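Local coordinates for protein TCR alpha chain (Gallus gallus, PDB 6LIR) that pairs with a TCR beta chain to form a receptor through which chicken T cells probably recognise peptide presented by MHC molecules, at residues 2-7 / 16-21; 6-11 / 103-108; 20-25 / 87-92; 30-35 / 68-73. One frame throughout, in Å; residues are numbered along the deposited sequence.

Contact 1. Residues 2-7 / 16-21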
loop_
_atom_site.group_PDB
_atom_site.type_symbol
_atom_site.label_atom_id
_atom_site.label_comp_id
_atom_site.label_asym_id
_atom_site.label_seq_id
_atom_site.Cartn_x
_atom_site.Cartn_y
_atom_site.Cartn_z
ATOM N N VAL A 2 2.071 5.305 -22.722
ATOM C CA VAL A 2 3.008 4.316 -22.204
ATOM C C VAL A 2 2.182 3.240 -21.515
ATOM O O VAL A 2 1.634 3.464 -20.430
ATOM C CB VAL A 2 4.031 4.945 -21.249
ATOM C CG1 VAL A 2 5.032 3.908 -20.802
ATOM C CG2 VAL A 2 4.744 6.103 -21.933
ATOM N N GLN A 3 2.082 2.075 -22.149
ATOM C CA GLN A 3 1.154 1.031 -21.733
ATOM C C GLN A 3 1.856 -0.071 -20.951
ATOM O O GLN A 3 2.959 -0.500 -21.304
ATOM C CB GLN A 3 0.441 0.427 -22.943
ATOM C CG GLN A 3 -0.366 1.436 -23.736
ATOM C CD GLN A 3 -0.557 1.014 -25.175
ATOM O OE1 GLN A 3 0.351 1.144 -25.996
ATOM N NE2 GLN A 3 -1.743 0.505 -25.491
ATOM N N GLN A 4 1.191 -0.534 -19.895
ATOM C CA GLN A 4 1.656 -1.630 -19.060
ATOM C C GLN A 4 0.469 -2.517 -18.723
ATOM O O GLN A 4 -0.671 -2.049 -18.657
ATOM C CB GLN A 4 2.304 -1.139 -17.756
ATOM C CG GLN A 4 3.566 -0.317 -17.929
ATOM C CD GLN A 4 4.188 0.048 -16.593
ATOM O OE1 GLN A 4 4.210 1.217 -16.205
ATOM N NE2 GLN A 4 4.688 -0.956 -15.878
ATOM N N GLU A 5 0.738 -3.797 -18.503
ATOM C CA GLU A 5 -0.325 -4.677 -18.055
ATOM C C GLU A 5 -0.724 -4.286 -16.633
ATOM O O GLU A 5 0.144 -3.990 -15.807
ATOM C CB GLU A 5 0.129 -6.135 -18.086
ATOM C CG GLU A 5 0.388 -6.678 -19.481
ATOM C CD GLU A 5 -0.828 -6.571 -20.379
ATOM O OE1 GLU A 5 -1.744 -7.411 -20.241
ATOM O OE2 GLU A 5 -0.870 -5.652 -21.224
ATOM N N PRO A 6 -2.024 -4.237 -16.331
ATOM C CA PRO A 6 -2.447 -3.766 -14.998
ATOM C C PRO A 6 -1.892 -4.594 -13.851
ATOM O O PRO A 6 -1.576 -4.040 -12.789
ATOM C CB PRO A 6 -3.980 -3.838 -15.074
ATOM C CG PRO A 6 -4.268 -4.803 -16.181
ATOM C CD PRO A 6 -3.169 -4.613 -17.178
ATOM N N SER A 7 -1.779 -5.909 -14.019
ATOM C CA SER A 7 -1.330 -6.753 -12.924
ATOM C C SER A 7 -0.531 -7.930 -13.460
ATOM O O SER A 7 -0.642 -8.311 -14.629
ATOM C CB SER A 7 -2.511 -7.250 -12.083
ATOM O OG SER A 7 -3.469 -7.900 -12.894
ATOM N N ILE A 16 9.699 -13.463 -13.531
ATOM C CA ILE A 16 8.573 -12.909 -14.275
ATOM C C ILE A 16 9.023 -11.666 -15.033
ATOM O O ILE A 16 9.855 -10.883 -14.561
ATOM C CB ILE A 16 7.375 -12.596 -13.354
ATOM C CG1 ILE A 16 6.141 -12.245 -14.195
ATOM C CG2 ILE A 16 7.719 -11.482 -12.367
ATOM C CD1 ILE A 16 4.861 -12.129 -13.407
ATOM N N ASN A 17 8.443 -11.499 -16.216
ATOM C CA ASN A 17 8.726 -10.399 -17.124
ATOM C C ASN A 17 7.625 -9.350 -17.018
ATOM O O ASN A 17 6.436 -9.682 -17.076
ATOM C CB ASN A 17 8.832 -10.916 -18.558
ATOM C CG ASN A 17 9.578 -9.965 -19.468
ATOM O OD1 ASN A 17 10.640 -9.450 -19.114
ATOM N ND2 ASN A 17 9.025 -9.725 -20.648
ATOM N N ILE A 18 8.014 -8.089 -16.877
ATOM C CA ILE A 18 7.061 -6.986 -16.826
ATOM C C ILE A 18 7.336 -6.109 -18.043
ATOM O O ILE A 18 8.425 -5.537 -18.174
ATOM C CB ILE A 18 7.168 -6.185 -15.521
ATOM C CG1 ILE A 18 7.005 -7.112 -14.313
ATOM C CG2 ILE A 18 6.109 -5.087 -15.469
ATOM C CD1 ILE A 18 6.980 -6.378 -12.990
ATOM N N THR A 19 6.368 -6.043 -18.956
ATOM C CA THR A 19 6.534 -5.342 -20.221
ATOM C C THR A 19 6.135 -3.876 -20.112
ATOM O O THR A 19 5.428 -3.457 -19.194
ATOM C CB THR A 19 5.707 -6.006 -21.327
ATOM O OG1 THR A 19 4.316 -5.928 -20.994
ATOM C CG2 THR A 19 6.106 -7.467 -21.503
ATOM N N CYS A 20 6.549 -3.108 -21.115
ATOM C CA CYS A 20 6.205 -1.696 -21.222
ATOM C C CYS A 20 6.280 -1.340 -22.697
ATOM O O CYS A 20 7.325 -1.530 -23.324
ATOM C CB CYS A 20 7.148 -0.820 -20.390
ATOM S SG CYS A 20 6.912 0.965 -20.588
ATOM N N SER A 21 5.166 -0.866 -23.251
ATOM C CA SER A 21 5.025 -0.610 -24.676
ATOM C C SER A 21 4.638 0.847 -24.897
ATOM O O SER A 21 3.674 1.333 -24.297
ATOM C CB SER A 21 3.975 -1.546 -25.282
ATOM O OG SER A 21 3.567 -1.102 -26.561
HETATM O O HOH W 1 1.123 -1.082 -27.286
HETATM O O HOH W 2 3.252 -4.718 -17.932
#
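The N-terminal edge segment of the immunoglobulin variable domain meets strand 16-21, strand B of the V fold, where Gln3 and Ser21 form one antiparallel hydrogen-bonded pair. Gln3 N gives its hydrogen to Ser21 O at 2.8 Å, and Ser21 N returns one to Gln3 O at 3.0 Å; both bonds are nearly straight, at 171° and 172°. The C-H of Cys20 CA also points at Gln3 O, 3.5 Å away, so that carbonyl has two partners. Beyond this pair the backbones diverge and water takes over: one molecule accepts from Glu5 N at 2.7 Å and donates to Thr19 O at 2.8 Å. A second water links the side chains at the surface, donating to Gln3 OE1 and bonding Ser21 OG, which lie too far apart to bond directly; polar residues suit this outer face.

In V domains this first strand is split, its early part lying along strand B and its later part crossing to the other sheet, and Gln4 stands at the crossing. Its CG passes 3.9 Å from Thr19 O, and its extended chain carries the amide inward, where NE2 bonds Tyr85 O and OE1 accepts from Cys87 N. A long amide suits this place, since it can satisfy backbone groups of strand 84-90. Beside it, Val2 turns CG1 anti to its own backbone N (chi1 -177°), which brings that methyl to 3.5 Å from Cys20 SG, at the disulfide to Cys87.

Contact 2. Residues 6-11 / 103-108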
loop_
_atom_site.group_PDB
_atom_site.type_symbol
_atom_site.label_atom_id
_atom_site.label_comp_id
_atom_site.label_asym_id
_atom_site.label_seq_id
_atom_site.Cartn_x
_atom_site.Cartn_y
_atom_site.Cartn_z
ATOM N N PRO A 6 -2.024 -4.237 -16.331
ATOM C CA PRO A 6 -2.447 -3.766 -14.998
ATOM C C PRO A 6 -1.892 -4.594 -13.851
ATOM O O PRO A 6 -1.576 -4.040 -12.789
ATOM C CB PRO A 6 -3.980 -3.838 -15.074
ATOM C CG PRO A 6 -4.268 -4.803 -16.181
ATOM C CD PRO A 6 -3.169 -4.613 -17.178
ATOM N N SER A 7 -1.779 -5.909 -14.019
ATOM C CA SER A 7 -1.330 -6.753 -12.924
ATOM C C SER A 7 -0.531 -7.930 -13.460
ATOM O O SER A 7 -0.642 -8.311 -14.629
ATOM C CB SER A 7 -2.511 -7.250 -12.083
ATOM O OG SER A 7 -3.469 -7.900 -12.894
ATOM N N ALA A 8 0.278 -8.503 -12.573
ATOM C CA ALA A 8 1.060 -9.695 -12.865
ATOM C C ALA A 8 1.174 -10.510 -11.587
ATOM O O ALA A 8 1.082 -9.976 -10.477
ATOM C CB ALA A 8 2.449 -9.346 -13.406
ATOM N N GLU A 9 1.384 -11.812 -11.746
ATOM C CA GLU A 9 1.498 -12.689 -10.593
ATOM C C GLU A 9 2.517 -13.780 -10.880
ATOM O O GLU A 9 2.663 -14.242 -12.014
ATOM C CB GLU A 9 0.141 -13.313 -10.224
ATOM C CG GLU A 9 -0.367 -14.335 -11.231
ATOM C CD GLU A 9 -1.649 -15.021 -10.791
ATOM O OE1 GLU A 9 -2.703 -14.769 -11.414
ATOM O OE2 GLU A 9 -1.601 -15.814 -9.826
ATOM N N THR A 10 3.218 -14.188 -9.829
ATOM C CA THR A 10 4.255 -15.201 -9.939
ATOM C C THR A 10 4.447 -15.836 -8.573
ATOM O O THR A 10 4.105 -15.252 -7.542
ATOM C CB THR A 10 5.577 -14.617 -10.452
ATOM O OG1 THR A 10 6.467 -15.683 -10.803
ATOM C CG2 THR A 10 6.233 -13.753 -9.386
ATOM N N SER A 11 4.982 -17.046 -8.581
ATOM C CA SER A 11 5.321 -17.718 -7.340
ATOM C C SER A 11 6.741 -17.350 -6.938
ATOM O O SER A 11 7.580 -17.021 -7.781
ATOM C CB SER A 11 5.186 -19.235 -7.481
ATOM O OG SER A 11 6.236 -19.764 -8.269
ATOM N N THR A 103 2.291 -1.730 -13.336
ATOM C CA THR A 103 1.925 -3.138 -13.260
ATOM C C THR A 103 2.025 -3.592 -11.810
ATOM O O THR A 103 3.091 -3.478 -11.192
ATOM C CB THR A 103 2.818 -3.986 -14.166
ATOM O OG1 THR A 103 2.555 -3.641 -15.533
ATOM C CG2 THR A 103 2.528 -5.473 -13.963
ATOM N N ARG A 104 0.923 -4.107 -11.274
ATOM C CA ARG A 104 0.856 -4.512 -9.872
ATOM C C ARG A 104 1.305 -5.964 -9.775
ATOM O O ARG A 104 0.581 -6.871 -10.195
ATOM C CB ARG A 104 -0.552 -4.350 -9.304
ATOM C CG ARG A 104 -0.612 -4.789 -7.871
ATOM C CD ARG A 104 -1.871 -4.392 -7.113
ATOM N NE ARG A 104 -1.868 -5.101 -5.882
ATOM C CZ ARG A 104 -1.297 -4.682 -4.750
ATOM N NH1 ARG A 104 -1.287 -5.392 -3.627
ATOM N NH2 ARG A 104 -0.722 -3.487 -4.719
ATOM N N LEU A 105 2.501 -6.185 -9.235
ATOM C CA LEU A 105 3.054 -7.531 -9.141
ATOM C C LEU A 105 2.660 -8.169 -7.816
ATOM O O LEU A 105 2.813 -7.563 -6.751
ATOM C CB LEU A 105 4.578 -7.524 -9.279
ATOM C CG LEU A 105 5.227 -8.901 -9.058
ATOM C CD1 LEU A 105 4.709 -9.908 -10.078
ATOM C CD2 LEU A 105 6.749 -8.830 -9.085
ATOM N N SER A 106 2.156 -9.393 -7.896
ATOM C CA SER A 106 1.818 -10.211 -6.742
ATOM C C SER A 106 2.745 -11.417 -6.745
ATOM O O SER A 106 2.944 -12.040 -7.792
ATOM C CB SER A 106 0.356 -10.663 -6.789
ATOM O OG SER A 106 -0.486 -9.743 -6.118
ATOM N N VAL A 107 3.321 -11.733 -5.590
ATOM C CA VAL A 107 4.274 -12.830 -5.472
ATOM C C VAL A 107 3.734 -13.795 -4.430
ATOM O O VAL A 107 3.600 -13.440 -3.252
ATOM C CB VAL A 107 5.676 -12.335 -5.084
ATOM C CG1 VAL A 107 6.626 -13.515 -4.884
ATOM C CG2 VAL A 107 6.215 -11.377 -6.136
ATOM N N GLN A 108 3.433 -15.017 -4.866
ATOM C CA GLN A 108 2.808 -16.011 -4.008
ATOM C C GLN A 108 3.863 -16.911 -3.396
ATOM O O GLN A 108 4.547 -17.641 -4.131
ATOM C CB GLN A 108 1.801 -16.840 -4.794
ATOM C CG GLN A 108 0.564 -16.065 -5.206
ATOM C CD GLN A 108 0.180 -16.310 -6.647
ATOM O OE1 GLN A 108 -0.190 -15.384 -7.369
ATOM N NE2 GLN A 108 0.268 -17.563 -7.078
#
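Ala8, Thr10, Leu105 and Val107 face the interior of the V domain, while Ser7, Glu9, Arg104, Ser106 and Gln108 occupy the other face of two parallel strands, 7-11 and 103-108. Five backbone hydrogen bonds, beginning with Arg104 N to Pro6 O and ending with Gln108 N to Thr10 O at 2.8 Å, set the register.

Thr103, at the start of the pairing, holds CG2 anti to its backbone N, which places the methyl 3.9 Å from Ala8 CB and leaves OG1 to bond Glu5 O. On the inner face, Leu105 also sends its chain anti to N (chi1 175°), and CD1 reaches toward strand 7-11, to 3.6 Å from Ala8 O and 4.1 Å from Ala8 CB. The small alanine lets the leucine branch come close to the backbone of strand 7-11. Thr10 and Val107 run alongside each other, with their CG2 methyls 4.0 Å apart. The chi1 of Thr10, -168°, turns OG1 off the two methyls toward Thr14 O, so the threonine packs through its methyl and bonds through its hydroxyl.

On the outer face, Arg104 extends from CG to NE and reaches Glu170 of the TCR beta chain in a salt bridge, for which a long, charged side chain is fitting.

Strand 7-11 forms one margin of its sheet within this chain; strand 97-108 separates it from strand 84-90, while Ile16 of strand 16-21 packs against Ala8, Thr10 and Leu105 from the facing sheet.

Contact 3. Residues 20-25 / 87-92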
loop_
_atom_site.group_PDB
_atom_site.type_symbol
_atom_site.label_atom_id
_atom_site.label_comp_id
_atom_site.label_asym_id
_atom_site.label_seq_id
_atom_site.Cartn_x
_atom_site.Cartn_y
_atom_site.Cartn_z
ATOM N N CYS A 20 6.549 -3.108 -21.115
ATOM C CA CYS A 20 6.205 -1.696 -21.222
ATOM C C CYS A 20 6.280 -1.340 -22.697
ATOM O O CYS A 20 7.325 -1.530 -23.324
ATOM C CB CYS A 20 7.148 -0.820 -20.390
ATOM S SG CYS A 20 6.912 0.965 -20.588
ATOM N N SER A 21 5.166 -0.866 -23.251
ATOM C CA SER A 21 5.025 -0.610 -24.676
ATOM C C SER A 21 4.638 0.847 -24.897
ATOM O O SER A 21 3.674 1.333 -24.297
ATOM C CB SER A 21 3.975 -1.546 -25.282
ATOM O OG SER A 21 3.567 -1.102 -26.561
ATOM N N HIS A 22 5.401 1.543 -25.742
ATOM C CA HIS A 22 5.133 2.941 -26.092
ATOM C C HIS A 22 5.421 3.146 -27.572
ATOM O O HIS A 22 6.432 3.750 -27.950
ATOM C CB HIS A 22 5.964 3.888 -25.225
ATOM C CG HIS A 22 7.365 3.419 -24.980
ATOM N ND1 HIS A 22 8.441 3.853 -25.725
ATOM C CD2 HIS A 22 7.868 2.559 -24.063
ATOM C CE1 HIS A 22 9.544 3.276 -25.283
ATOM N NE2 HIS A 22 9.223 2.485 -24.273
ATOM N N PRO A 23 4.534 2.660 -28.446
ATOM C CA PRO A 23 4.801 2.733 -29.894
ATOM C C PRO A 23 5.000 4.148 -30.408
ATOM O O PRO A 23 5.753 4.349 -31.367
ATOM C CB PRO A 23 3.564 2.070 -30.518
ATOM C CG PRO A 23 2.972 1.248 -29.429
ATOM C CD PRO A 23 3.250 1.996 -28.158
ATOM N N SER A 24 4.356 5.136 -29.800
ATOM C CA SER A 24 4.426 6.510 -30.270
ATOM C C SER A 24 5.619 7.272 -29.710
ATOM O O SER A 24 5.770 8.460 -30.010
ATOM C CB SER A 24 3.135 7.247 -29.905
ATOM O OG SER A 24 3.256 7.855 -28.629
ATOM N N ILE A 25 6.460 6.637 -28.900
ATOM C CA ILE A 25 7.601 7.308 -28.288
ATOM C C ILE A 25 8.841 6.473 -28.556
ATOM O O ILE A 25 8.894 5.293 -28.183
ATOM C CB ILE A 25 7.415 7.522 -26.775
ATOM C CG1 ILE A 25 6.116 8.282 -26.496
ATOM C CG2 ILE A 25 8.611 8.271 -26.194
ATOM C CD1 ILE A 25 5.879 8.571 -25.024
ATOM N N CYS A 87 7.176 1.928 -15.554
ATOM C CA CYS A 87 8.178 2.355 -16.514
ATOM C C CYS A 87 7.943 3.827 -16.816
ATOM O O CYS A 87 6.814 4.317 -16.765
ATOM C CB CYS A 87 8.128 1.534 -17.810
ATOM S SG CYS A 87 6.571 1.670 -18.703
ATOM N N ALA A 88 9.033 4.537 -17.077
ATOM C CA ALA A 88 8.981 5.955 -17.406
ATOM C C ALA A 88 9.970 6.204 -18.532
ATOM O O ALA A 88 11.137 5.816 -18.425
ATOM C CB ALA A 88 9.316 6.824 -16.189
ATOM N N VAL A 89 9.504 6.828 -19.613
ATOM C CA VAL A 89 10.328 7.001 -20.801
ATOM C C VAL A 89 10.433 8.482 -21.133
ATOM O O VAL A 89 9.557 9.288 -20.803
ATOM C CB VAL A 89 9.766 6.213 -22.006
ATOM C CG1 VAL A 89 9.543 4.750 -21.632
ATOM C CG2 VAL A 89 8.472 6.836 -22.500
ATOM N N ARG A 90 11.517 8.829 -21.816
ATOM C CA ARG A 90 11.769 10.187 -22.271
ATOM C C ARG A 90 12.004 10.152 -23.769
ATOM O O ARG A 90 12.817 9.359 -24.253
ATOM C CB ARG A 90 12.965 10.820 -21.552
ATOM C CG ARG A 90 12.642 12.153 -20.905
ATOM C CD ARG A 90 13.884 12.815 -20.332
ATOM N NE ARG A 90 14.392 12.095 -19.170
ATOM C CZ ARG A 90 13.986 12.311 -17.920
ATOM N NH1 ARG A 90 14.498 11.605 -16.922
ATOM N NH2 ARG A 90 13.061 13.228 -17.673
ATOM N N GLY A 91 11.290 11.013 -24.496
ATOM C CA GLY A 91 11.438 11.068 -25.940
ATOM C C GLY A 91 12.729 11.735 -26.365
ATOM O O GLY A 91 13.224 11.494 -27.469
ATOM N N SER A 92 13.282 12.584 -25.504
ATOM C CA SER A 92 14.500 13.324 -25.791
ATOM C C SER A 92 15.199 13.615 -24.474
ATOM O O SER A 92 14.621 13.453 -23.397
ATOM C CB SER A 92 14.209 14.629 -26.530
ATOM O OG SER A 92 14.027 15.684 -25.598
#
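Ile25 O accepts the hydrogen of His22 ND1 at 2.9 Å with an angle of 156° at the hydrogen, and this bond fixes the imidazole that Val89 covers. The acceptor lies close to the ring plane, so the bond restrains the ring's rotation; it also shows ND1 as the donor. His22 and Ile25 are the ends of a type I turn, closed by Ile25 N to His22 O at 3.0 Å, so the side chain doubles the tie made by the backbone. Histidine suits the place because it offers an N-H at its edge and a flat face for packing. Over one face sits Val89 CG1, 3.8 Å from the ring centroid and displaced toward the NE2 side, a CH-pi contact.

Deeper in the domain is the hallmark of the immunoglobulin fold, the disulfide between strands B and F, here Cys20 and Cys87. Its SG atoms are 2.0 Å apart with a chi3 of 70°. The two ends adopt different torsions: SG of Cys20 is anti to the backbone N, whereas SG of Cys87 lies between N and the carbonyl carbon (chi1 62°), and together they span the sheets.

Farther toward the loops, the branches of Val89 divide their work. While CG1 lies over the imidazole, CG2 meets both CG2 and CD1 of Ile25 at 4.0 Å. Ile25 CG2 also touches Gly91 CA at 4.0 Å, where strand 84-90 has given way to the loop beyond it.

Contact 4. Residues 30-35 / 68-73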
loop_
_atom_site.group_PDB
_atom_site.type_symbol
_atom_site.label_atom_id
_atom_site.label_comp_id
_atom_site.label_asym_id
_atom_site.label_seq_id
_atom_site.Cartn_x
_atom_site.Cartn_y
_atom_site.Cartn_z
ATOM N N ILE A 30 15.095 5.169 -20.699
ATOM C CA ILE A 30 14.019 4.420 -20.070
ATOM C C ILE A 30 14.399 4.185 -18.618
ATOM O O ILE A 30 15.533 3.792 -18.323
ATOM C CB ILE A 30 13.756 3.083 -20.791
ATOM C CG1 ILE A 30 13.151 3.337 -22.174
ATOM C CG2 ILE A 30 12.836 2.202 -19.973
ATOM C CD1 ILE A 30 13.176 2.132 -23.083
ATOM N N GLN A 31 13.448 4.406 -17.720
ATOM C CA GLN A 31 13.648 4.180 -16.302
ATOM C C GLN A 31 12.513 3.316 -15.787
ATOM O O GLN A 31 11.407 3.318 -16.336
ATOM C CB GLN A 31 13.685 5.489 -15.502
ATOM C CG GLN A 31 14.852 6.395 -15.833
ATOM C CD GLN A 31 14.528 7.858 -15.606
ATOM O OE1 GLN A 31 14.735 8.691 -16.487
ATOM N NE2 GLN A 31 14.014 8.178 -14.422
ATOM N N TRP A 32 12.788 2.605 -14.703
ATOM C CA TRP A 32 11.787 1.781 -14.059
ATOM C C TRP A 32 11.792 2.098 -12.576
ATOM O O TRP A 32 12.853 2.306 -11.976
ATOM C CB TRP A 32 12.052 0.290 -14.277
ATOM C CG TRP A 32 11.586 -0.223 -15.602
ATOM C CD1 TRP A 32 12.237 -0.117 -16.798
ATOM C CD2 TRP A 32 10.369 -0.928 -15.869
ATOM N NE1 TRP A 32 11.501 -0.717 -17.793
ATOM C CE2 TRP A 32 10.351 -1.224 -17.248
ATOM C CE3 TRP A 32 9.296 -1.347 -15.074
ATOM C CZ2 TRP A 32 9.303 -1.918 -17.851
ATOM C CZ3 TRP A 32 8.253 -2.035 -15.674
ATOM C CH2 TRP A 32 8.265 -2.313 -17.051
ATOM N N TYR A 33 10.596 2.135 -12.000
ATOM C CA TYR A 33 10.394 2.415 -10.591
ATOM C C TYR A 33 9.468 1.351 -10.026
ATOM O O TYR A 33 8.748 0.670 -10.762
ATOM C CB TYR A 33 9.777 3.807 -10.365
ATOM C CG TYR A 33 10.651 4.976 -10.768
ATOM C CD1 TYR A 33 10.814 5.325 -12.103
ATOM C CD2 TYR A 33 11.290 5.747 -9.806
ATOM C CE1 TYR A 33 11.609 6.399 -12.470
ATOM C CE2 TYR A 33 12.086 6.821 -10.160
ATOM C CZ TYR A 33 12.242 7.145 -11.493
ATOM O OH TYR A 33 13.036 8.214 -11.841
ATOM N N ARG A 34 9.489 1.210 -8.705
ATOM C CA ARG A 34 8.538 0.339 -8.041
ATOM C C ARG A 34 8.022 1.036 -6.794
ATOM O O ARG A 34 8.771 1.722 -6.090
ATOM C CB ARG A 34 9.146 -1.037 -7.718
ATOM C CG ARG A 34 10.027 -1.117 -6.494
ATOM C CD ARG A 34 10.350 -2.574 -6.208
ATOM N NE ARG A 34 11.409 -2.725 -5.217
ATOM C CZ ARG A 34 11.907 -3.897 -4.834
ATOM N NH1 ARG A 34 11.443 -5.024 -5.365
ATOM N NH2 ARG A 34 12.873 -3.940 -3.928
ATOM N N GLN A 35 6.731 0.894 -6.558
ATOM C CA GLN A 35 6.060 1.536 -5.437
ATOM C C GLN A 35 5.577 0.438 -4.498
ATOM O O GLN A 35 4.606 -0.267 -4.793
ATOM C CB GLN A 35 4.905 2.420 -5.888
ATOM C CG GLN A 35 4.154 3.012 -4.709
ATOM C CD GLN A 35 2.758 3.482 -5.056
ATOM O OE1 GLN A 35 1.901 3.589 -4.182
ATOM N NE2 GLN A 35 2.526 3.781 -6.331
ATOM N N ARG A 68 11.194 1.507 -28.649
ATOM C CA ARG A 68 9.778 1.798 -28.474
ATOM C C ARG A 68 9.112 0.848 -27.489
ATOM O O ARG A 68 7.881 0.841 -27.383
ATOM C CB ARG A 68 9.061 1.754 -29.828
ATOM C CG ARG A 68 9.593 2.790 -30.820
ATOM C CD ARG A 68 8.823 2.772 -32.133
ATOM N NE ARG A 68 9.405 3.703 -33.099
ATOM C CZ ARG A 68 9.070 4.985 -33.189
ATOM N NH1 ARG A 68 8.150 5.488 -32.377
ATOM N NH2 ARG A 68 9.655 5.764 -34.091
ATOM N N SER A 69 9.897 0.082 -26.739
ATOM C CA SER A 69 9.390 -0.836 -25.726
ATOM C C SER A 69 10.559 -1.291 -24.869
ATOM O O SER A 69 11.722 -1.190 -25.272
ATOM C CB SER A 69 8.681 -2.045 -26.343
ATOM O OG SER A 69 9.595 -2.832 -27.079
ATOM N N SER A 70 10.233 -1.810 -23.688
ATOM C CA SER A 70 11.237 -2.389 -22.812
ATOM C C SER A 70 10.576 -3.450 -21.943
ATOM O O SER A 70 9.351 -3.589 -21.914
ATOM C CB SER A 70 11.916 -1.315 -21.953
ATOM O OG SER A 70 11.092 -0.944 -20.859
ATOM N N ALA A 71 11.409 -4.195 -21.226
ATOM C CA ALA A 71 10.932 -5.283 -20.388
ATOM C C ALA A 71 11.828 -5.386 -19.169
ATOM O O ALA A 71 13.055 -5.401 -19.295
ATOM C CB ALA A 71 10.916 -6.618 -21.144
ATOM N N LEU A 72 11.204 -5.455 -17.997
ATOM C CA LEU A 72 11.902 -5.639 -16.736
ATOM C C LEU A 72 11.744 -7.091 -16.307
ATOM O O LEU A 72 10.627 -7.545 -16.031
ATOM C CB LEU A 72 11.355 -4.702 -15.662
ATOM C CG LEU A 72 12.087 -4.797 -14.324
ATOM C CD1 LEU A 72 13.517 -4.293 -14.467
ATOM C CD2 LEU A 72 11.348 -4.031 -13.236
ATOM N N TRP A 73 12.854 -7.814 -16.259
ATOM C CA TRP A 73 12.856 -9.213 -15.855
ATOM C C TRP A 73 13.316 -9.290 -14.408
ATOM O O TRP A 73 14.408 -8.819 -14.079
ATOM C CB TRP A 73 13.773 -10.047 -16.752
ATOM C CG TRP A 73 14.003 -11.459 -16.253
ATOM C CD1 TRP A 73 15.144 -11.955 -15.689
ATOM C CD2 TRP A 73 13.068 -12.547 -16.286
ATOM N NE1 TRP A 73 14.978 -13.286 -15.369
ATOM C CE2 TRP A 73 13.713 -13.672 -15.727
ATOM C CE3 TRP A 73 11.751 -12.681 -16.735
ATOM C CZ2 TRP A 73 13.084 -14.912 -15.606
ATOM C CZ3 TRP A 73 11.127 -13.916 -16.616
ATOM C CH2 TRP A 73 11.795 -15.012 -16.055
#
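With chi1 at -81° and chi2 at 81°, Trp32 swings its indole off strand 30-35 and across the interior toward strand 69-73, where Ser70 and Leu72 receive it. This is the core tryptophan of the immunoglobulin V fold, carried by strand C and packed beside the Cys20-Cys87 disulfide. The strands belong to opposite sheets of the sandwich: their axes come no closer than 9.0 Å, so the contact is made mainly through side chains.

Leu72 lies over one face of the indole. Its CB stands 3.8 Å from the centroid of the six-membered ring, almost on the ring normal, in a CH-pi contact centred on that ring. Because Leu72 CG is anti to its backbone N, the chain continues across the same rings, and CD2 comes to 3.8 Å from Trp32 CE3. Trp32 and Leu72 come from the two sheets and overlap alongside each other; a leucine suits the place because both its CB and a branch can lie against the indole.

Ile30, one inward-facing position earlier on strand C, packs against Ser70 across the gap. Its CD1 is 3.8 Å from Ser70 CB, and its CG2 approaches the hydroxyl.

Ser70 OG gives the buried indole N-H an acceptor. It lies at the edge of the ring, close to the ring plane, and accepts from Trp32 NE1 at 3.1 Å through a somewhat bent bond of 147°.

How the contacts relate
From the N terminus, contact 1 closes a short loop, pairing residues 2-7 with strand 16-21. Contact 2 starts from the same first segment but runs to residues 103-108, and its long loop encloses both contact 3 and contact 4. Contact 3 begins on the strand where contact 1 ends and joins it to residues 87-92; within that span, contact 4 connects 30-35 with 68-73. Contacts 3 and 4 bridge the two sheets of the V domain, whereas contact 2 extends the sheet holding strands 84-90 and 29-35. Contacts 1 and 4 meet through backbone bonds between strands 16-21 and 69-74, and Gln4 joins contact 1 to Cys87 of contact 3.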